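Local coordinates for protein GphF Dehydratase 1 (Archangium violaceum, PDB 6MBF) that probably dehydrates polyketide intermediates as a dehydratase domain of the gephyronic acid polyketide synthase, with olefin rearrangement linked to it, at residues A[46-59]-A[75-89]. Sequence-based numbering, arbitrary orientation.
Sequences AIVVLGVTYLEMAL and IVEDVTVWSPLVLRA
V49 and L85 are joined first through their backbones. V49 N donates to L85 O over 2.9 Å, and the bond is nearly straight, 174° at the hydrogen. Two residues along, L87 N reaches I47 O, also at 2.9 Å but more bent. V48 and V86 lie between these bonds as an antiparallel non-hydrogen-bonded pair. Each CA offers a C-H to an oxygen opposite: V86 CA stands 3.2 Å from I47 O.

Two waters extend the ladder. One accepts from I47 N and donates to L87 O. The other donates to V49 O, accepts from L85 N and lies 2.6 Å from Y54 OH. It ties the ring hydroxyl to both backbones. Y54 OH also sits 3.3 Å from L85 CB.

Within the polyketide synthase dehydratase domain, of the hotdog clan, helix 52-65 is the hotdog helix of this half, packed against the curved antiparallel sheet. L203 of helix 200-214 touches L55 from outside the contact. Here helix 52-65 meets strand 73-81, which turns a corner at D78. The axes of 52-59 and 75-77 approach to 8.4 Å at 128°.

Apolar contacts follow both regions. On the helix, A58 CB faces both methyls of V76, and L59 CD2 meets V76 CG2 at 3.7 Å. L55 CD2 touches both methyls of V79. By the ladder, V49 has CG1 anti to the backbone N (chi1 166°). This leaves CG2 beside that N, against L85 CG and L87 CD1. At the far end I47 CD1 touches A89 CB at 3.9 Å. On the face that carries V48 and V86, V48 CG1 meets P84 CB.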
ATOM      1  N   ALA A  46     -13.012   7.636 -11.274  1.00 16.83           N
ATOM      2  CA  ALA A  46     -11.728   8.299 -11.437  1.00 17.93           C
ATOM      3  C   ALA A  46     -10.608   7.314 -11.139  1.00 16.05           C
ATOM      4  O   ALA A  46     -10.742   6.457 -10.259  1.00 18.36           O
ATOM      5  CB  ALA A  46     -11.619   9.507 -10.504  1.00 17.24           C
ATOM      6  N   ILE A  47      -9.512   7.425 -11.886  1.00 17.61           N
ATOM      7  CA  ILE A  47      -8.328   6.628 -11.584  1.00 16.95           C
ATOM      8  C   ILE A  47      -7.662   7.213 -10.346  1.00 16.85           C
ATOM      9  O   ILE A  47      -7.238   8.373 -10.352  1.00 17.26           O
ATOM     10  CB  ILE A  47      -7.353   6.615 -12.768  1.00 15.67           C
ATOM     11  CG1 ILE A  47      -8.042   6.123 -14.039  1.00 17.17           C
ATOM     12  CG2 ILE A  47      -6.130   5.750 -12.430  1.00 17.00           C
ATOM     13  CD1 ILE A  47      -7.279   6.471 -15.310  1.00 17.08           C
ATOM     14  N   VAL A  48      -7.564   6.416  -9.281  1.00 16.22           N
ATOM     15  CA  VAL A  48      -7.035   6.879  -7.997  1.00 14.14           C
ATOM     16  C   VAL A  48      -5.839   6.012  -7.619  1.00 16.28           C
ATOM     17  O   VAL A  48      -5.962   4.787  -7.500  1.00 14.59           O
ATOM     18  CB  VAL A  48      -8.101   6.837  -6.886  1.00 18.87           C
ATOM     19  CG1 VAL A  48      -7.485   7.233  -5.546  1.00 24.98           C
ATOM     20  CG2 VAL A  48      -9.283   7.737  -7.218  1.00 22.69           C
ATOM     21  N   VAL A  49      -4.684   6.648  -7.426  1.00 14.98           N
ATOM     22  CA  VAL A  49      -3.478   5.917  -7.053  1.00 18.13           C
ATOM     23  C   VAL A  49      -3.684   5.262  -5.693  1.00 15.75           C
ATOM     24  O   VAL A  49      -4.085   5.921  -4.727  1.00 17.45           O
ATOM     25  CB  VAL A  49      -2.278   6.877  -7.061  1.00 17.44           C
ATOM     26  CG1 VAL A  49      -1.049   6.267  -6.355  1.00 19.17           C
ATOM     27  CG2 VAL A  49      -1.966   7.305  -8.506  1.00 15.43           C
ATOM     28  N   LEU A  50      -3.425   3.955  -5.619  1.00 14.39           N
ATOM     29  CA  LEU A  50      -3.574   3.226  -4.364  1.00 13.43           C
ATOM     30  C   LEU A  50      -2.611   3.758  -3.305  1.00 13.43           C
ATOM     31  O   LEU A  50      -1.445   4.040  -3.590  1.00 15.24           O
ATOM     32  CB  LEU A  50      -3.315   1.734  -4.586  1.00 16.75           C
ATOM     33  CG  LEU A  50      -4.360   0.873  -5.296  1.00 17.30           C
ATOM     34  CD1 LEU A  50      -3.780  -0.511  -5.524  1.00 15.79           C
ATOM     35  CD2 LEU A  50      -5.614   0.794  -4.444  1.00 15.25           C
ATOM     36  N   GLY A  51      -3.109   3.886  -2.073  1.00 14.55           N
ATOM     37  CA  GLY A  51      -2.277   4.337  -0.964  1.00 14.64           C
ATOM     38  C   GLY A  51      -1.046   3.486  -0.705  1.00 15.21           C
ATOM     39  O   GLY A  51      -0.040   3.989  -0.197  1.00 15.35           O
ATOM     40  N   VAL A  52      -1.096   2.191  -1.044  1.00 15.05           N
ATOM     41  CA  VAL A  52       0.082   1.349  -0.863  1.00 12.64           C
ATOM     42  C   VAL A  52       1.258   1.853  -1.690  1.00 14.84           C
ATOM     43  O   VAL A  52       2.411   1.572  -1.350  1.00 16.73           O
ATOM     44  CB  VAL A  52      -0.219  -0.137  -1.190  1.00 14.98           C
ATOM     45  CG1 VAL A  52      -1.057  -0.776  -0.086  1.00 13.02           C
ATOM     46  CG2 VAL A  52      -0.886  -0.290  -2.569  1.00 14.46           C
ATOM     47  N   THR A  53       0.984   2.587  -2.775  1.00 15.32           N
ATOM     48  CA  THR A  53       2.029   3.247  -3.547  1.00 15.10           C
ATOM     49  C   THR A  53       2.928   4.087  -2.648  1.00 14.98           C
ATOM     50  O   THR A  53       4.158   4.040  -2.766  1.00 15.16           O
ATOM     51  CB  THR A  53       1.387   4.125  -4.624  1.00 13.15           C
ATOM     52  OG1 THR A  53       0.511   3.323  -5.434  1.00 15.26           O
ATOM     53  CG2 THR A  53       2.452   4.786  -5.499  1.00 15.78           C
ATOM     54  N   TYR A  54       2.321   4.837  -1.725  1.00 13.10           N
ATOM     55  CA  TYR A  54       3.087   5.719  -0.847  1.00 18.40           C
ATOM     56  C   TYR A  54       3.893   4.919   0.166  1.00 15.63           C
ATOM     57  O   TYR A  54       5.022   5.296   0.503  1.00 15.10           O
ATOM     58  CB  TYR A  54       2.142   6.688  -0.132  1.00 13.48           C
ATOM     59  CG  TYR A  54       1.192   7.376  -1.082  1.00 14.59           C
ATOM     60  CD1 TYR A  54       1.665   7.985  -2.237  1.00 16.72           C
ATOM     61  CD2 TYR A  54      -0.180   7.391  -0.843  1.00 14.31           C
ATOM     62  CE1 TYR A  54       0.800   8.607  -3.127  1.00 15.50           C
ATOM     63  CE2 TYR A  54      -1.057   8.011  -1.730  1.00 14.59           C
ATOM     64  CZ  TYR A  54      -0.560   8.618  -2.868  1.00 14.27           C
ATOM     65  OH  TYR A  54      -1.424   9.233  -3.754  1.00 18.11           O
ATOM     66  N   LEU A  55       3.333   3.820   0.670  1.00 12.54           N
ATOM     67  CA  LEU A  55       4.089   2.984   1.598  1.00 15.12           C
ATOM     68  C   LEU A  55       5.322   2.397   0.919  1.00 13.08           C
ATOM     69  O   LEU A  55       6.412   2.369   1.510  1.00 14.68           O
ATOM     70  CB  LEU A  55       3.191   1.875   2.147  1.00 14.37           C
ATOM     71  CG  LEU A  55       1.980   2.330   2.969  1.00 16.21           C
ATOM     72  CD1 LEU A  55       1.184   1.129   3.465  1.00 16.70           C
ATOM     73  CD2 LEU A  55       2.449   3.181   4.142  1.00 15.50           C
ATOM     74  N   GLU A  56       5.175   1.940  -0.332  1.00 13.66           N
ATOM     75  CA  GLU A  56       6.323   1.405  -1.061  1.00 13.64           C
ATOM     76  C   GLU A  56       7.375   2.484  -1.299  1.00 14.05           C
ATOM     77  O   GLU A  56       8.573   2.247  -1.111  1.00 13.88           O
ATOM     78  CB  GLU A  56       5.883   0.783  -2.393  1.00 16.18           C
ATOM     79  CG  GLU A  56       7.049   0.534  -3.380  1.00 15.09           C
ATOM     80  CD  GLU A  56       8.097  -0.467  -2.881  1.00 16.60           C
ATOM     81  OE1 GLU A  56       7.889  -1.164  -1.858  1.00 18.22           O
ATOM     82  OE2 GLU A  56       9.155  -0.561  -3.533  1.00 15.45           O
ATOM     83  N   MET A  57       6.946   3.674  -1.725  1.00 16.67           N
ATOM     84  CA  MET A  57       7.900   4.757  -1.936  1.00 14.36           C
ATOM     85  C   MET A  57       8.680   5.057  -0.661  1.00 15.98           C
ATOM     86  O   MET A  57       9.897   5.275  -0.703  1.00 15.23           O
ATOM     87  CB  MET A  57       7.170   5.994  -2.434  1.00 15.19           C
ATOM     88  CG  MET A  57       6.626   5.829  -3.855  1.00 13.75           C
ATOM     89  SD  MET A  57       5.568   7.195  -4.369  1.00 16.35           S
ATOM     90  CE  MET A  57       6.773   8.514  -4.547  1.00 19.05           C
ATOM     91  N   ALA A  58       8.000   5.036   0.488  1.00 13.55           N
ATOM     92  CA  ALA A  58       8.669   5.312   1.757  1.00 13.64           C
ATOM     93  C   ALA A  58       9.636   4.195   2.139  1.00 15.53           C
ATOM     94  O   ALA A  58      10.749   4.469   2.607  1.00 15.85           O
ATOM     95  CB  ALA A  58       7.635   5.535   2.857  1.00 13.55           C
ATOM     96  N   LEU A  59       9.234   2.933   1.959  1.00 14.64           N
ATOM     97  CA  LEU A  59      10.155   1.828   2.222  1.00 14.31           C
ATOM     98  C   LEU A  59      11.370   1.905   1.314  1.00 18.56           C
ATOM     99  O   LEU A  59      12.506   1.674   1.754  1.00 14.98           O
ATOM    100  CB  LEU A  59       9.445   0.487   2.028  1.00 12.75           C
ATOM    101  CG  LEU A  59       8.341   0.130   3.012  1.00 11.88           C
ATOM    102  CD1 LEU A  59       7.479  -0.957   2.399  1.00 13.38           C
ATOM    103  CD2 LEU A  59       8.938  -0.325   4.358  1.00 16.18           C
ATOM    104  N   ILE A  75      11.366   0.492   8.005  1.00 16.46           N
ATOM    105  CA  ILE A  75      10.254   0.914   8.849  1.00 17.83           C
ATOM    106  C   ILE A  75       9.648   2.203   8.306  1.00 15.55           C
ATOM    107  O   ILE A  75      10.369   3.136   7.938  1.00 18.38           O
ATOM    108  CB  ILE A  75      10.711   1.113  10.306  1.00 17.33           C
ATOM    109  CG1 ILE A  75      11.269  -0.199  10.872  1.00 18.54           C
ATOM    110  CG2 ILE A  75       9.562   1.612  11.154  1.00 22.20           C
ATOM    111  CD1 ILE A  75      12.287   0.007  11.984  1.00 23.77           C
ATOM    112  N   VAL A  76       8.318   2.257   8.257  1.00 15.22           N
ATOM    113  CA  VAL A  76       7.604   3.505   8.013  1.00 13.68           C
ATOM    114  C   VAL A  76       6.602   3.669   9.148  1.00 15.52           C
ATOM    115  O   VAL A  76       5.889   2.721   9.481  1.00 16.98           O
ATOM    116  CB  VAL A  76       6.888   3.528   6.643  1.00 14.73           C
ATOM    117  CG1 VAL A  76       6.450   4.947   6.315  1.00 17.17           C
ATOM    118  CG2 VAL A  76       7.786   2.988   5.527  1.00 18.25           C
ATOM    119  N   GLU A  77       6.556   4.856   9.754  1.00 16.92           N
ATOM    120  CA  GLU A  77       5.636   5.111  10.857  1.00 16.54           C
ATOM    121  C   GLU A  77       4.869   6.407  10.626  1.00 14.08           C
ATOM    122  O   GLU A  77       5.271   7.262   9.831  1.00 16.51           O
ATOM    123  CB  GLU A  77       6.382   5.175  12.205  1.00 18.34           C
ATOM    124  CG  GLU A  77       6.959   3.845  12.662  1.00 23.06           C
ATOM    125  CD  GLU A  77       7.687   3.948  13.990  1.00 31.78           C
ATOM    126  OE1 GLU A  77       7.828   2.913  14.678  1.00 37.08           O
ATOM    127  OE2 GLU A  77       8.116   5.064  14.345  1.00 31.85           O
ATOM    128  N   ASP A  78       3.742   6.535  11.336  1.00 15.45           N
ATOM    129  CA  ASP A  78       2.995   7.795  11.408  1.00 15.53           C
ATOM    130  C   ASP A  78       2.544   8.258  10.029  1.00 17.61           C
ATOM    131  O   ASP A  78       2.664   9.438   9.691  1.00 19.21           O
ATOM    132  CB  ASP A  78       3.819   8.910  12.067  1.00 19.41           C
ATOM    133  CG  ASP A  78       4.013   8.721  13.549  1.00 37.58           C
ATOM    134  OD1 ASP A  78       5.042   9.217  14.063  1.00 34.63           O
ATOM    135  OD2 ASP A  78       3.150   8.097  14.198  1.00 32.73           O
ATOM    136  N   VAL A  79       2.056   7.328   9.211  1.00 14.59           N
ATOM    137  CA  VAL A  79       1.686   7.659   7.837  1.00 16.90           C
ATOM    138  C   VAL A  79       0.293   8.264   7.822  1.00 18.41           C
ATOM    139  O   VAL A  79      -0.650   7.703   8.393  1.00 18.66           O
ATOM    140  CB  VAL A  79       1.748   6.419   6.933  1.00 16.06           C
ATOM    141  CG1 VAL A  79       1.361   6.787   5.501  1.00 17.71           C
ATOM    142  CG2 VAL A  79       3.129   5.799   6.981  1.00 17.65           C
ATOM    143  N   THR A  80       0.161   9.403   7.151  1.00 16.17           N
ATOM    144  CA  THR A  80      -1.123  10.027   6.871  1.00 16.62           C
ATOM    145  C   THR A  80      -1.246  10.225   5.366  1.00 17.60           C
ATOM    146  O   THR A  80      -0.313  10.724   4.728  1.00 17.60           O
ATOM    147  CB  THR A  80      -1.249  11.376   7.606  1.00 21.77           C
ATOM    148  OG1 THR A  80      -1.252  11.160   9.027  1.00 21.27           O
ATOM    149  CG2 THR A  80      -2.532  12.105   7.198  1.00 20.18           C
ATOM    150  N   VAL A  81      -2.386   9.824   4.802  1.00 18.45           N
ATOM    151  CA  VAL A  81      -2.741  10.150   3.422  1.00 19.87           C
ATOM    152  C   VAL A  81      -3.590  11.418   3.438  1.00 21.25           C
ATOM    153  O   VAL A  81      -4.695  11.427   3.989  1.00 25.01           O
ATOM    154  CB  VAL A  81      -3.495   8.993   2.748  1.00 22.74           C
ATOM    155  CG1 VAL A  81      -3.914   9.373   1.330  1.00 23.74           C
ATOM    156  CG2 VAL A  81      -2.652   7.729   2.754  1.00 20.43           C
ATOM    157  N   TRP A  82      -3.079  12.487   2.826  1.00 17.50           N
ATOM    158  CA  TRP A  82      -3.713  13.802   2.878  1.00 19.62           C
ATOM    159  C   TRP A  82      -4.703  14.062   1.747  1.00 23.10           C
ATOM    160  O   TRP A  82      -5.787  14.607   1.990  1.00 30.81           O
ATOM    161  CB  TRP A  82      -2.636  14.883   2.870  1.00 24.27           C
ATOM    162  CG  TRP A  82      -1.766  14.794   4.069  1.00 23.28           C
ATOM    163  CD1 TRP A  82      -0.545  14.192   4.158  1.00 19.23           C
ATOM    164  CD2 TRP A  82      -2.072  15.279   5.380  1.00 27.71           C
ATOM    165  NE1 TRP A  82      -0.060  14.301   5.437  1.00 17.31           N
ATOM    166  CE2 TRP A  82      -0.978  14.966   6.205  1.00 22.47           C
ATOM    167  CE3 TRP A  82      -3.158  15.966   5.929  1.00 36.70           C
ATOM    168  CZ2 TRP A  82      -0.941  15.306   7.557  1.00 25.96           C
ATOM    169  CZ3 TRP A  82      -3.121  16.304   7.270  1.00 30.20           C
ATOM    170  CH2 TRP A  82      -2.021  15.973   8.070  1.00 32.73           C
ATOM    171  N   SER A  83      -4.344  13.731   0.510  1.00 26.19           N
ATOM    172  CA  SER A  83      -5.187  14.026  -0.644  1.00 18.92           C
ATOM    173  C   SER A  83      -4.949  12.885  -1.616  1.00 20.12           C
ATOM    174  O   SER A  83      -3.784  12.512  -1.834  1.00 21.26           O
ATOM    175  CB  SER A  83      -4.872  15.356  -1.328  1.00 26.64           C
ATOM    176  OG  SER A  83      -5.459  16.444  -0.636  1.00 42.70           O
ATOM    177  N   PRO A  84      -6.001  12.328  -2.211  1.00 21.06           N
ATOM    178  CA  PRO A  84      -5.796  11.298  -3.227  1.00 23.18           C
ATOM    179  C   PRO A  84      -5.094  11.884  -4.440  1.00 17.96           C
ATOM    180  O   PRO A  84      -5.165  13.088  -4.713  1.00 17.77           O
ATOM    181  CB  PRO A  84      -7.221  10.843  -3.564  1.00 25.32           C
ATOM    182  CG  PRO A  84      -8.062  12.029  -3.268  1.00 26.28           C
ATOM    183  CD  PRO A  84      -7.416  12.724  -2.100  1.00 23.63           C
ATOM    184  N   LEU A  85      -4.385  11.019  -5.154  1.00 15.66           N
ATOM    185  CA  LEU A  85      -3.776  11.368  -6.427  1.00 14.79           C
ATOM    186  C   LEU A  85      -4.668  10.790  -7.523  1.00 16.26           C
ATOM    187  O   LEU A  85      -4.743   9.568  -7.704  1.00 16.65           O
ATOM    188  CB  LEU A  85      -2.342  10.846  -6.520  1.00 17.10           C
ATOM    189  CG  LEU A  85      -1.643  11.016  -7.877  1.00 21.23           C
ATOM    190  CD1 LEU A  85      -1.803  12.435  -8.387  1.00 24.83           C
ATOM    191  CD2 LEU A  85      -0.164  10.647  -7.770  1.00 23.62           C
ATOM    192  N   VAL A  86      -5.369  11.666  -8.219  1.00 16.63           N
ATOM    193  CA  VAL A  86      -6.215  11.262  -9.333  1.00 15.35           C
ATOM    194  C   VAL A  86      -5.404  11.418 -10.604  1.00 15.01           C
ATOM    195  O   VAL A  86      -4.849  12.493 -10.866  1.00 20.95           O
ATOM    196  CB  VAL A  86      -7.494  12.111  -9.390  1.00 19.11           C
ATOM    197  CG1 VAL A  86      -8.332  11.714 -10.591  1.00 20.41           C
ATOM    198  CG2 VAL A  86      -8.286  11.984  -8.090  1.00 21.70           C
ATOM    199  N   LEU A  87      -5.316  10.344 -11.382  1.00 15.14           N
ATOM    200  CA  LEU A  87      -4.673  10.361 -12.686  1.00 12.00           C
ATOM    201  C   LEU A  87      -5.734  10.438 -13.774  1.00 15.69           C
ATOM    202  O   LEU A  87      -6.773   9.778 -13.688  1.00 19.74           O
ATOM    203  CB  LEU A  87      -3.826   9.103 -12.902  1.00 16.00           C
ATOM    204  CG  LEU A  87      -2.672   8.878 -11.920  1.00 17.32           C
ATOM    205  CD1 LEU A  87      -2.075   7.497 -12.173  1.00 18.90           C
ATOM    206  CD2 LEU A  87      -1.607   9.982 -12.033  1.00 17.22           C
ATOM    207  N   ARG A  88      -5.475  11.240 -14.801  1.00 16.91           N
ATOM    208  CA  ARG A  88      -6.232  11.114 -16.040  1.00 14.11           C
ATOM    209  C   ARG A  88      -5.512  10.119 -16.941  1.00 15.09           C
ATOM    210  O   ARG A  88      -4.293  10.209 -17.119  1.00 17.36           O
ATOM    211  CB  ARG A  88      -6.385  12.458 -16.753  1.00 15.09           C
ATOM    212  CG  ARG A  88      -6.760  13.611 -15.856  1.00 16.77           C
ATOM    213  CD  ARG A  88      -8.090  13.428 -15.139  1.00 23.60           C
ATOM    214  NE  ARG A  88      -8.384  14.613 -14.324  1.00 21.83           N
ATOM    215  CZ  ARG A  88      -9.347  14.675 -13.408  1.00 23.05           C
ATOM    216  NH1 ARG A  88     -10.121  13.625 -13.178  1.00 22.36           N
ATOM    217  NH2 ARG A  88      -9.529  15.790 -12.707  1.00 30.64           N
ATOM    218  N   ALA A  89      -6.264   9.163 -17.486  1.00 17.43           N
ATOM    219  CA  ALA A  89      -5.711   8.061 -18.269  1.00 15.74           C
ATOM    220  C   ALA A  89      -4.641   8.533 -19.241  1.00 19.44           C
ATOM    221  O   ALA A  89      -4.883   9.418 -20.070  1.00 18.05           O
ATOM    222  CB  ALA A  89      -6.835   7.363 -19.033  1.00 15.80           C
TER
HETATM  223  O   HOH W   1      -9.424   9.683 -13.632  1.00 21.47           O
HETATM  224  O   HOH W   2      -3.933   8.426  -3.762  1.00 16.26           O